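Local coordinates for alanine racemase (Actinobacillus succinogenes, PDB 3C3K), which is of unspecified function but belongs to the periplasmic-binding-protein-like family, with two alpha/beta domains facing each other across a cleft, at residues T8-V13 and R40-N45; L12-N17 and D66-M71; C44-D49 and T70-S75; R52-L57 and P78-I83; F87-C92 and S99-V104. All blocks are in the same frame, centred on the assembly; numbering follows the deposited sequence.

Contact 1 of 5, residues T8-V13 and R40-N45; sequences TGMLLV and RILLCN
Met10 and Leu42 lie on one face of the sheet, where the sulfur SD of Met10 comes over Leu42 at its branch point, 3.7 Å from CG. The bend at chi3 (-75°) turns the methionine's end so that CE too lies near Leu42 CD1; a flexible thioether suits such a surface of branched side chains. The other face carries Val13, its CG2 3.7 Å from Ile41 CG2. There Val13 CB lies 3.7 Å from Leu43 CD2, the two side chains pointing the same way. Beneath these side chains the backbones form a regular parallel ladder. Leu42 N donates to Leu11 O at 2.8 Å; the rungs Arg40 N to Gly9 O and Leu11 N to Arg40 O precede it, and Val13 N to Leu42 O and Cys44 N to Val13 O continue it.

Further out, Ile30 and Ala34 of helix 21-35 cover the Leu11, Val13 and Ile41 side, and Arg40 makes a salt bridge to Glu35 at the end of that helix. Ser55 and Cys56 of the second subunit pack on Met10 and Leu42, and the backbone of Leu43 hydrogen-bonds to that subunit as well. Strand 9-15, helix 21-35 and strand 39-45 together make a beta-alpha-beta crossover, the repeating unit of a Rossmann-like parallel sheet.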
# COMPACT_ATOMS: atom_id res chain seq x y z
N THR B 8 18.25 1.07 22.13
CA THR B 8 17.71 1.16 20.76
C THR B 8 16.84 2.42 20.65
O THR B 8 15.91 2.64 21.45
CB THR B 8 16.91 -0.13 20.35
OG1 THR B 8 15.67 0.23 19.70
CG2 THR B 8 16.60 -1.02 21.55
N GLY B 9 17.16 3.26 19.68
CA GLY B 9 16.38 4.48 19.49
C GLY B 9 15.19 4.26 18.59
O GLY B 9 14.97 3.17 18.11
N MET B 10 14.44 5.33 18.34
CA MET B 10 13.43 5.32 17.31
C MET B 10 13.60 6.57 16.45
O MET B 10 14.04 7.66 16.91
CB MET B 10 11.98 5.25 17.89
CG MET B 10 11.58 3.87 18.54
SD MET B 10 9.82 3.64 18.99
CE MET B 10 9.68 4.62 20.45
N LEU B 11 13.22 6.40 15.19
CA LEU B 11 13.09 7.50 14.25
C LEU B 11 11.63 7.66 13.82
O LEU B 11 10.90 6.65 13.68
CB LEU B 11 13.95 7.20 13.04
CG LEU B 11 15.37 6.69 13.28
CD1 LEU B 11 15.96 6.41 11.94
CD2 LEU B 11 16.20 7.77 14.03
N LEU B 12 11.20 8.91 13.68
CA LEU B 12 9.89 9.27 13.15
C LEU B 12 9.90 9.42 11.61
O LEU B 12 10.67 10.24 11.06
CB LEU B 12 9.38 10.57 13.80
CG LEU B 12 8.06 11.17 13.29
CD1 LEU B 12 6.87 10.20 13.50
CD2 LEU B 12 7.76 12.42 14.01
N VAL B 13 9.05 8.66 10.92
CA VAL B 13 8.78 8.95 9.51
C VAL B 13 7.40 9.59 9.34
O VAL B 13 6.41 9.02 9.76
CB VAL B 13 8.90 7.68 8.66
CG1 VAL B 13 8.86 8.01 7.16
CG2 VAL B 13 10.21 6.92 9.02
N ARG B 40 14.57 1.53 15.52
CA ARG B 40 13.28 1.13 14.99
C ARG B 40 12.47 2.37 14.56
O ARG B 40 12.83 3.51 14.87
CB ARG B 40 12.47 0.35 16.06
CG ARG B 40 13.26 -0.75 16.76
CD ARG B 40 13.49 -1.85 15.76
NE ARG B 40 14.16 -2.99 16.36
CZ ARG B 40 14.30 -4.18 15.78
NH1 ARG B 40 13.88 -4.41 14.54
NH2 ARG B 40 14.95 -5.12 16.44
N ILE B 41 11.37 2.14 13.86
CA ILE B 41 10.74 3.19 13.09
C ILE B 41 9.32 3.44 13.58
O ILE B 41 8.54 2.50 13.73
CB ILE B 41 10.73 2.75 11.59
CG1 ILE B 41 12.18 2.60 11.03
CG2 ILE B 41 9.92 3.67 10.74
CD1 ILE B 41 12.96 3.90 11.06
N LEU B 42 8.96 4.69 13.83
CA LEU B 42 7.55 5.01 14.07
C LEU B 42 7.05 5.80 12.88
O LEU B 42 7.76 6.71 12.37
CB LEU B 42 7.37 5.81 15.32
CG LEU B 42 7.37 5.16 16.69
CD1 LEU B 42 7.24 6.29 17.70
CD2 LEU B 42 6.25 4.14 16.86
N LEU B 43 5.85 5.48 12.40
CA LEU B 43 5.27 6.21 11.26
C LEU B 43 4.15 7.15 11.68
O LEU B 43 3.45 6.91 12.63
CB LEU B 43 4.65 5.22 10.24
CG LEU B 43 5.54 4.14 9.70
CD1 LEU B 43 4.65 3.27 8.85
CD2 LEU B 43 6.72 4.73 8.87
N CYS B 44 3.95 8.20 10.92
CA CYS B 44 2.74 9.00 11.08
C CYS B 44 2.24 9.29 9.69
O CYS B 44 3.03 9.70 8.82
CB CYS B 44 3.02 10.31 11.77
SG CYS B 44 1.45 11.24 12.02
N ASN B 45 0.96 9.01 9.47
CA ASN B 45 0.37 9.22 8.17
C ASN B 45 -0.13 10.64 8.16
O ASN B 45 -1.32 10.91 8.39
CB ASN B 45 -0.80 8.25 7.90
CG ASN B 45 -1.31 8.37 6.50
OD1 ASN B 45 -0.49 8.40 5.56
ND2 ASN B 45 -2.64 8.50 6.34

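Contact 2 of 5, residues L12-N17 and D66-M71; sequences LVMVSN and DGVITM
Met14 is turned toward Val68 and Thr70 by its first torsion, chi1 -81°, which sets CG anti to the carbonyl carbon and beside the backbone N. Its sulfur SD then lies 3.9 Å from Val68 CG2, and its CB is 3.7 Å from Thr70 OG1. Beyond the sulfur the model is doubtful: chi3 is far from a staggered value and the methyl CE comes too close to Thr70. Thr70 holds OG1 opposite its own N (chi1 -172°), where the hydroxyl accepts from the backbone N of Asp72; a threonine can thus serve the turn after the strand and still present carbon to its neighbours.

Strands 12-15 and 68-70 run parallel, only 14° apart. Met71 N donates to Met14 O at 2.8 Å, the last rung of a ladder that starts with Leu12 N to Gly67 O and continues through Ile69 N to Leu12 O and Met14 N to Ile69 O. Trp89 of the neighbouring strand packs on Val68 and Thr70; beta-branched residues suit an extended strand.

Beyond the last rung direct backbone bonding gives way to a water. It sits 2.6 Å from Ser16 OG and donates to Met71 O at 3.3 Å, while the buried Ser16 N has no partner in the model. The chemistry therefore changes along the pair, from apolar packing and a backbone ladder within the sheet to hydroxyl and water where strand 9-15 gives way to loop.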
# COMPACT_ATOMS: atom_id res chain seq x y z
N LEU B 12 11.20 8.91 13.68
CA LEU B 12 9.89 9.27 13.15
C LEU B 12 9.90 9.42 11.61
O LEU B 12 10.67 10.24 11.06
CB LEU B 12 9.38 10.57 13.80
CG LEU B 12 8.06 11.17 13.29
CD1 LEU B 12 6.87 10.20 13.50
CD2 LEU B 12 7.76 12.42 14.01
N VAL B 13 9.05 8.66 10.92
CA VAL B 13 8.78 8.95 9.51
C VAL B 13 7.40 9.59 9.34
O VAL B 13 6.41 9.02 9.76
CB VAL B 13 8.90 7.68 8.66
CG1 VAL B 13 8.86 8.01 7.16
CG2 VAL B 13 10.21 6.92 9.02
N MET B 14 7.36 10.76 8.70
CA MET B 14 6.12 11.45 8.38
C MET B 14 5.81 11.12 6.93
O MET B 14 6.45 11.66 6.02
CB MET B 14 6.30 12.97 8.58
CG MET B 14 6.16 13.44 10.08
SD MET B 14 6.57 15.21 10.49
CE MET B 14 7.59 15.54 9.24
N VAL B 15 4.83 10.26 6.73
CA VAL B 15 4.50 9.68 5.43
C VAL B 15 3.43 10.51 4.72
O VAL B 15 2.45 10.96 5.35
CB VAL B 15 3.96 8.26 5.69
CG1 VAL B 15 3.48 7.59 4.43
CG2 VAL B 15 5.10 7.43 6.28
N SER B 16 3.62 10.74 3.42
CA SER B 16 2.63 11.52 2.69
C SER B 16 1.32 10.76 2.45
O SER B 16 0.26 11.33 2.50
CB SER B 16 3.23 12.02 1.38
OG SER B 16 3.73 10.91 0.69
N ASN B 17 1.37 9.47 2.21
CA ASN B 17 0.11 8.68 2.13
C ASN B 17 0.43 7.21 2.27
O ASN B 17 1.05 6.58 1.43
CB ASN B 17 -0.64 8.95 0.78
CG ASN B 17 -1.96 8.22 0.66
OD1 ASN B 17 -2.23 7.26 1.37
ND2 ASN B 17 -2.80 8.67 -0.28
N ASP B 66 14.75 10.18 17.91
CA ASP B 66 16.00 10.86 17.71
C ASP B 66 16.11 11.70 16.42
O ASP B 66 17.12 12.38 16.20
CB ASP B 66 17.12 9.82 17.69
CG ASP B 66 17.45 9.26 19.09
OD1 ASP B 66 16.69 9.52 20.06
OD2 ASP B 66 18.49 8.56 19.20
N GLY B 67 15.07 11.73 15.59
CA GLY B 67 15.18 12.43 14.30
C GLY B 67 13.94 12.15 13.45
O GLY B 67 13.18 11.24 13.75
N VAL B 68 13.70 12.99 12.44
CA VAL B 68 12.53 12.87 11.59
C VAL B 68 12.89 12.83 10.07
O VAL B 68 13.73 13.58 9.60
CB VAL B 68 11.46 13.96 11.99
CG1 VAL B 68 12.08 15.27 12.14
CG2 VAL B 68 10.27 14.06 10.98
N ILE B 69 12.31 11.86 9.34
CA ILE B 69 12.31 11.85 7.86
C ILE B 69 10.92 12.16 7.43
O ILE B 69 9.99 11.58 7.96
CB ILE B 69 12.75 10.49 7.31
CG1 ILE B 69 14.16 10.23 7.80
CG2 ILE B 69 12.71 10.48 5.73
CD1 ILE B 69 14.63 8.76 7.56
N THR B 70 10.77 13.19 6.62
CA THR B 70 9.46 13.62 6.13
C THR B 70 9.33 13.41 4.60
O THR B 70 10.27 13.62 3.85
CB THR B 70 9.14 15.10 6.53
OG1 THR B 70 7.76 15.36 6.18
CG2 THR B 70 10.10 16.14 5.87
N MET B 71 8.15 12.94 4.17
CA MET B 71 7.83 12.81 2.81
C MET B 71 6.68 13.86 2.51
O MET B 71 6.14 13.88 1.42
CB MET B 71 7.37 11.39 2.47
CG MET B 71 8.27 10.16 3.00
SD MET B 71 7.46 8.55 2.53
CE MET B 71 7.81 8.68 0.87
O HOH W 1 5.47 11.79 -1.00

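Contact 3 of 5, residues C44-D49 and T70-S75; sequences CNTESD and TMDALS
Thr46 and Ser48 meet Asp72 and Ala73 where the loops after strands 39-45 and 68-70 leave the C-terminal edge of the parallel sheet, the edge that lines the interdomain cleft in the periplasmic-binding-protein fold. Asp72 is the central group. Its carboxylate faces Thr46, whose OG1 lies 3.0 Å from Asp72 OD1 and equally far from OD2; the threonine hydroxyl is hydrogen-bonded to Val15 O. Asp72 OD1 receives a weak bond from Ser48 N (3.2 Å, 146° at the hydrogen). With chi1 at -78°, CG of Asp72 stands anti to its own carbonyl carbon, which turns the carboxylate across to the loop 46-48.

Both loops are braced from within. Asp72 N donates to Thr70 OG1 at 3.1 Å in an ST turn, and Asp49 N bonds to Thr46 O at 3.0 Å. Asp49, a residue well suited to an N-cap, accepts with OD1 from Ala51 N at the start of helix 50-56. A serine at position 48 is short enough to put its hydroxyl within bonding distance of the backbone opposite. Ser48 does so while also sharing a hydrogen bond with Tyr136 OH, from the loop before helix 137-152. Across the contact, its OG takes the N-H of Ala73 almost straight on, at 2.9 Å from Ala73 N and 172° at the hydrogen.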
# COMPACT_ATOMS: atom_id res chain seq x y z
N CYS B 44 3.95 8.20 10.92
CA CYS B 44 2.74 9.00 11.08
C CYS B 44 2.24 9.29 9.69
O CYS B 44 3.03 9.70 8.82
CB CYS B 44 3.02 10.31 11.77
SG CYS B 44 1.45 11.24 12.02
N ASN B 45 0.96 9.01 9.47
CA ASN B 45 0.37 9.22 8.17
C ASN B 45 -0.13 10.64 8.16
O ASN B 45 -1.32 10.91 8.39
CB ASN B 45 -0.80 8.25 7.90
CG ASN B 45 -1.31 8.37 6.50
OD1 ASN B 45 -0.49 8.40 5.56
ND2 ASN B 45 -2.64 8.50 6.34
N THR B 46 0.80 11.55 7.89
CA THR B 46 0.55 13.00 8.11
C THR B 46 -0.22 13.57 6.94
O THR B 46 -1.07 14.47 7.09
CB THR B 46 1.90 13.79 8.35
OG1 THR B 46 2.89 13.35 7.42
CG2 THR B 46 2.46 13.51 9.71
N GLU B 47 0.08 13.08 5.74
CA GLU B 47 -0.58 13.59 4.51
C GLU B 47 -0.55 15.10 4.36
O GLU B 47 -1.59 15.73 3.97
CB GLU B 47 -2.03 13.15 4.46
CG GLU B 47 -2.19 11.66 4.64
CD GLU B 47 -3.62 11.20 4.39
OE1 GLU B 47 -4.43 11.04 5.32
OE2 GLU B 47 -3.94 10.96 3.22
N SER B 48 0.58 15.69 4.73
CA SER B 48 0.76 17.12 4.69
C SER B 48 -0.35 17.91 5.34
O SER B 48 -0.75 18.99 4.87
CB SER B 48 1.00 17.57 3.25
OG SER B 48 2.07 16.79 2.71
N ASP B 49 -0.87 17.35 6.41
CA ASP B 49 -1.86 17.95 7.28
C ASP B 49 -1.10 18.48 8.46
O ASP B 49 -0.47 17.71 9.22
CB ASP B 49 -2.83 16.86 7.74
CG ASP B 49 -3.89 17.37 8.67
OD1 ASP B 49 -3.61 18.33 9.43
OD2 ASP B 49 -5.00 16.80 8.64
N THR B 70 10.77 13.19 6.62
CA THR B 70 9.46 13.62 6.13
C THR B 70 9.33 13.41 4.60
O THR B 70 10.27 13.62 3.85
CB THR B 70 9.14 15.10 6.53
OG1 THR B 70 7.76 15.36 6.18
CG2 THR B 70 10.10 16.14 5.87
N MET B 71 8.15 12.94 4.17
CA MET B 71 7.83 12.81 2.81
C MET B 71 6.68 13.86 2.51
O MET B 71 6.14 13.88 1.42
CB MET B 71 7.37 11.39 2.47
CG MET B 71 8.27 10.16 3.00
SD MET B 71 7.46 8.55 2.53
CE MET B 71 7.81 8.68 0.87
N ASP B 72 6.41 14.78 3.45
CA ASP B 72 5.37 15.80 3.18
C ASP B 72 5.72 16.89 2.19
O ASP B 72 6.91 17.07 1.81
CB ASP B 72 4.98 16.48 4.49
CG ASP B 72 4.03 15.62 5.33
OD1 ASP B 72 3.56 14.62 4.83
OD2 ASP B 72 3.69 16.06 6.46
N ALA B 73 4.70 17.65 1.78
CA ALA B 73 4.89 18.77 0.86
C ALA B 73 5.99 19.70 1.38
O ALA B 73 6.07 20.00 2.61
CB ALA B 73 3.56 19.57 0.64
N LEU B 74 6.84 20.13 0.44
CA LEU B 74 8.00 21.00 0.69
C LEU B 74 7.62 22.23 1.45
O LEU B 74 8.36 22.65 2.30
CB LEU B 74 8.60 21.44 -0.66
CG LEU B 74 9.91 22.21 -0.67
CD1 LEU B 74 10.98 21.29 -0.20
CD2 LEU B 74 10.15 22.68 -2.08
N SER B 75 6.42 22.77 1.19
CA SER B 75 6.02 24.01 1.83
C SER B 75 5.67 23.91 3.35
O SER B 75 5.42 24.95 4.07
CB SER B 75 4.78 24.50 1.12
OG SER B 75 3.72 23.60 1.33

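Contact 4 of 5, residues R52-L57 and P78-I83; sequences RSRSCL and PELQNI
Helices 52-56 and 78-83 lie side by side, their short axes 10.9 Å apart and only 15° from parallel, and Arg54 and Leu57 meet Leu80 and Ile83 between them. The two leucines cross at about a right angle: CD1 of Leu57 lies 3.9 Å from CD1 of Leu80 and about as far from its other methyl. One turn along, Ile83 lays CG2 against Leu57, 3.8 Å from CB. Ile83 CD1 meets the aliphatic part of Arg54, 4.0 Å from CG. From there the arginine runs extended along the outside, and its NH2 stops 3.8 Å from Glu79 O, which sits at the guanidinium edge near its plane.

Ser53 offers carbon to Leu80: its CB is 4.1 Å from Leu80 CD2, while its hydroxyl is hydrogen-bonded to Glu76 and to the backbone O of Asp49. Leu57 also packs on Leu12 and Met14 of strand 9-15. No hydrogen bond joins the two segments, and the Arg54 and Glu79 charges stay apart, NH2 to OE1 being 6.0 Å. Cohesion here thus comes from Leu57, Leu80 and Ile83, with a long arginine whose methylenes pack and whose charged end lies toward the surface.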
# COMPACT_ATOMS: atom_id res chain seq x y z
N ARG B 52 -1.80 17.23 12.03
CA ARG B 52 -1.17 15.92 12.26
C ARG B 52 0.34 16.02 12.48
O ARG B 52 0.88 15.40 13.35
CB ARG B 52 -1.43 14.99 11.07
CG ARG B 52 -2.73 14.35 11.11
CD ARG B 52 -2.81 13.28 10.03
NE ARG B 52 -4.19 12.88 9.81
CZ ARG B 52 -4.66 12.29 8.71
NH1 ARG B 52 -3.86 11.99 7.68
NH2 ARG B 52 -5.96 11.98 8.65
N SER B 53 1.02 16.81 11.66
CA SER B 53 2.46 16.95 11.76
C SER B 53 2.88 17.51 13.09
O SER B 53 3.77 16.96 13.74
CB SER B 53 2.96 17.90 10.71
OG SER B 53 2.54 17.45 9.46
N ARG B 54 2.25 18.60 13.48
CA ARG B 54 2.57 19.23 14.75
C ARG B 54 2.43 18.25 15.89
O ARG B 54 3.23 18.21 16.85
CB ARG B 54 1.67 20.44 14.97
CG ARG B 54 2.15 21.63 14.21
CD ARG B 54 1.32 22.91 14.47
NE ARG B 54 2.04 23.98 13.77
CZ ARG B 54 1.49 25.03 13.16
NH1 ARG B 54 0.16 25.21 13.15
NH2 ARG B 54 2.29 25.90 12.54
N SER B 55 1.39 17.44 15.79
CA SER B 55 1.08 16.51 16.86
C SER B 55 2.13 15.41 16.97
O SER B 55 2.63 15.10 18.04
CB SER B 55 -0.37 16.02 16.71
OG SER B 55 -0.51 14.72 17.16
N CYS B 56 2.52 14.82 15.85
CA CYS B 56 3.41 13.67 15.97
C CYS B 56 4.77 14.20 16.35
O CYS B 56 5.58 13.46 16.88
CB CYS B 56 3.42 12.80 14.71
SG CYS B 56 4.16 13.60 13.31
N LEU B 57 5.03 15.49 16.10
CA LEU B 57 6.35 16.07 16.45
C LEU B 57 6.57 16.29 17.94
O LEU B 57 7.70 16.53 18.35
CB LEU B 57 6.72 17.30 15.57
CG LEU B 57 7.10 17.05 14.09
CD1 LEU B 57 7.18 18.36 13.35
CD2 LEU B 57 8.39 16.24 13.88
N PRO B 78 9.04 25.14 6.25
CA PRO B 78 9.15 26.40 7.03
C PRO B 78 8.14 26.49 8.18
O PRO B 78 8.45 27.10 9.20
CB PRO B 78 8.98 27.51 5.96
CG PRO B 78 8.24 26.87 4.88
CD PRO B 78 8.72 25.43 4.83
N GLU B 79 7.01 25.79 8.08
CA GLU B 79 6.00 25.79 9.12
C GLU B 79 6.41 24.94 10.34
O GLU B 79 5.81 25.04 11.41
CB GLU B 79 4.71 25.26 8.52
CG GLU B 79 4.15 26.12 7.39
CD GLU B 79 2.81 25.63 6.82
OE1 GLU B 79 1.90 26.48 6.60
OE2 GLU B 79 2.64 24.41 6.57
N LEU B 80 7.42 24.09 10.17
CA LEU B 80 7.84 23.20 11.23
C LEU B 80 9.24 23.45 11.75
O LEU B 80 9.67 22.76 12.68
CB LEU B 80 7.74 21.74 10.77
CG LEU B 80 6.41 21.16 10.32
CD1 LEU B 80 6.64 19.69 9.76
CD2 LEU B 80 5.32 21.20 11.42
N GLN B 81 9.93 24.43 11.17
CA GLN B 81 11.35 24.66 11.42
C GLN B 81 11.53 25.03 12.91
O GLN B 81 12.50 24.62 13.56
CB GLN B 81 11.95 25.65 10.42
CG GLN B 81 12.01 27.13 10.80
CD GLN B 81 11.88 28.07 9.58
OE1 GLN B 81 11.06 29.02 9.59
NE2 GLN B 81 12.64 27.77 8.50
N ASN B 82 10.52 25.69 13.46
CA ASN B 82 10.63 26.08 14.84
C ASN B 82 10.50 24.92 15.80
O ASN B 82 11.04 24.96 16.90
CB ASN B 82 9.62 27.15 15.17
CG ASN B 82 10.08 28.50 14.70
OD1 ASN B 82 11.27 28.86 14.81
ND2 ASN B 82 9.16 29.26 14.14
N ILE B 83 9.78 23.88 15.40
CA ILE B 83 9.67 22.70 16.26
C ILE B 83 10.93 21.87 16.13
O ILE B 83 11.45 21.37 17.12
CB ILE B 83 8.40 21.83 15.95
CG1 ILE B 83 7.10 22.58 16.31
CG2 ILE B 83 8.47 20.50 16.68
CD1 ILE B 83 5.89 22.00 15.62

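Contact 5 of 5, residues F87-C92 and S99-V104; sequences FPWVQC and STVSSV
Val101 lies over one face of the Trp89 indole, from CG across CD2 to CE3 and CZ3. From CB the tryptophan leaves with CG anti to the backbone N (chi1 -170°), which brings that face of the ring against the two methyls of Val101. Trp89 CG comes 3.9 Å from Val101 CG1, and CD1 stays close to the same methyl. Further out the second methyl takes over: CE3 is 3.8 Å from Val101 CG2, which stands over the six-membered ring, 3.9 Å from its centroid and 13° off the normal, in a CH-pi contact. At the far end CH2 rests on Gln81 of helix 77-84. The broad, flat tryptophan gives a two-pronged valine a separate part of its face for each methyl.

The strands carrying the pair, 89-92 and 102-105, are parallel neighbours in the six-stranded alpha/beta sheet, joined by a short connection without a helix. Gln91 N donates to Ser102 O at 2.8 Å in the carbonyl plane, and Val104 N donates to Gln91 O at 3.0 Å. Nearer Trp89 the pairing is opened by a water, which donates to Trp89 O at 2.8 Å and accepts from Ser102 N at 3.0 Å. Gln91 bends at chi2, and its NE2 donates to Asp72 O and to Cys92 O, the latter at 3.1 Å from 48° above the carbonyl plane. Ser103 OG is hydrogen-bonded to His264 ND1 on the adjoining strand.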
# COMPACT_ATOMS: atom_id res chain seq x y z
N PHE B 87 17.33 19.42 15.42
CA PHE B 87 17.13 17.97 15.45
C PHE B 87 17.43 17.35 14.09
O PHE B 87 17.20 18.00 13.06
CB PHE B 87 15.73 17.58 15.96
CG PHE B 87 15.51 17.78 17.46
CD1 PHE B 87 15.99 16.83 18.37
CD2 PHE B 87 14.79 18.88 17.95
CE1 PHE B 87 15.77 16.97 19.76
CE2 PHE B 87 14.54 19.03 19.32
CZ PHE B 87 15.04 18.08 20.24
N PRO B 88 17.99 16.12 14.05
CA PRO B 88 18.19 15.48 12.74
C PRO B 88 16.90 15.46 11.89
O PRO B 88 15.84 15.10 12.40
CB PRO B 88 18.57 14.06 13.09
CG PRO B 88 19.27 14.21 14.44
CD PRO B 88 18.39 15.23 15.16
N TRP B 89 16.99 15.90 10.62
CA TRP B 89 15.82 16.13 9.76
C TRP B 89 16.25 15.89 8.32
O TRP B 89 17.30 16.39 7.88
CB TRP B 89 15.37 17.59 9.96
CG TRP B 89 14.07 18.04 9.41
CD1 TRP B 89 13.09 17.29 8.87
CD2 TRP B 89 13.56 19.39 9.45
NE1 TRP B 89 12.01 18.07 8.54
CE2 TRP B 89 12.29 19.38 8.88
CE3 TRP B 89 14.10 20.61 9.91
CZ2 TRP B 89 11.49 20.55 8.75
CZ3 TRP B 89 13.31 21.81 9.77
CH2 TRP B 89 12.01 21.76 9.22
N VAL B 90 15.44 15.14 7.57
CA VAL B 90 15.72 14.84 6.17
C VAL B 90 14.42 14.85 5.44
O VAL B 90 13.45 14.33 5.95
CB VAL B 90 16.35 13.45 5.96
CG1 VAL B 90 16.50 13.15 4.50
CG2 VAL B 90 17.75 13.34 6.60
N GLN B 91 14.42 15.40 4.23
CA GLN B 91 13.24 15.42 3.41
C GLN B 91 13.39 14.44 2.27
O GLN B 91 14.45 14.38 1.62
CB GLN B 91 12.94 16.83 2.90
CG GLN B 91 12.03 16.83 1.60
CD GLN B 91 10.58 17.06 2.01
OE1 GLN B 91 10.31 17.92 2.84
NE2 GLN B 91 9.64 16.29 1.45
N CYS B 92 12.38 13.62 2.04
CA CYS B 92 12.35 12.68 0.90
C CYS B 92 11.41 13.14 -0.19
O CYS B 92 10.30 13.60 0.09
CB CYS B 92 11.80 11.32 1.32
SG CYS B 92 12.84 10.32 2.33
N SER B 99 16.80 24.86 -0.10
CA SER B 99 16.34 24.53 1.27
C SER B 99 17.54 24.12 2.14
O SER B 99 18.50 23.56 1.63
CB SER B 99 15.27 23.44 1.20
OG SER B 99 15.19 22.75 2.42
N THR B 100 17.52 24.43 3.44
CA THR B 100 18.58 23.97 4.32
C THR B 100 18.40 22.54 4.89
O THR B 100 19.27 22.04 5.56
CB THR B 100 18.80 24.92 5.48
OG1 THR B 100 17.55 25.11 6.19
CG2 THR B 100 19.32 26.25 4.95
N VAL B 101 17.28 21.90 4.60
CA VAL B 101 17.02 20.56 5.08
C VAL B 101 17.50 19.59 4.03
O VAL B 101 17.12 19.70 2.88
CB VAL B 101 15.54 20.38 5.31
CG1 VAL B 101 15.20 18.91 5.76
CG2 VAL B 101 15.05 21.46 6.33
N SER B 102 18.38 18.66 4.44
CA SER B 102 18.92 17.76 3.47
C SER B 102 17.83 16.86 2.93
O SER B 102 16.88 16.54 3.64
CB SER B 102 20.04 16.90 4.08
OG SER B 102 21.09 17.73 4.54
N SER B 103 18.00 16.42 1.67
CA SER B 103 16.95 15.74 0.94
C SER B 103 17.55 14.65 0.08
O SER B 103 18.74 14.67 -0.24
CB SER B 103 16.18 16.70 0.03
OG SER B 103 17.11 17.21 -0.90
N VAL B 104 16.69 13.75 -0.35
CA VAL B 104 17.02 12.72 -1.31
C VAL B 104 15.74 12.48 -2.15
O VAL B 104 14.65 12.35 -1.62
CB VAL B 104 17.58 11.43 -0.62
CG1 VAL B 104 16.65 10.91 0.44
CG2 VAL B 104 17.78 10.30 -1.67
O HOH W 2 18.83 18.69 7.43

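From the N terminus, contact 1 closes first, bringing strand 39-45 back beside strand 9-15 after helix 21-35. Contact 2 starts from the same strand and closes a longer loop; it places strand 68-70 on the other side of strand 9-15. Contact 3 begins where contact 1 ends and finishes on the stretch where contact 2 ends, tying the loops beyond the sheet. Contact 4 crosses contacts 2 and 3, pairing helices 50-56 and 77-84. Contact 5 follows in series as a short local closure, extending the sheet; backbone bonds of Thr70 with Val90 and Cys92 join it to contacts 2 and 3. Contacts 1, 3 and 4 also touch the second subunit.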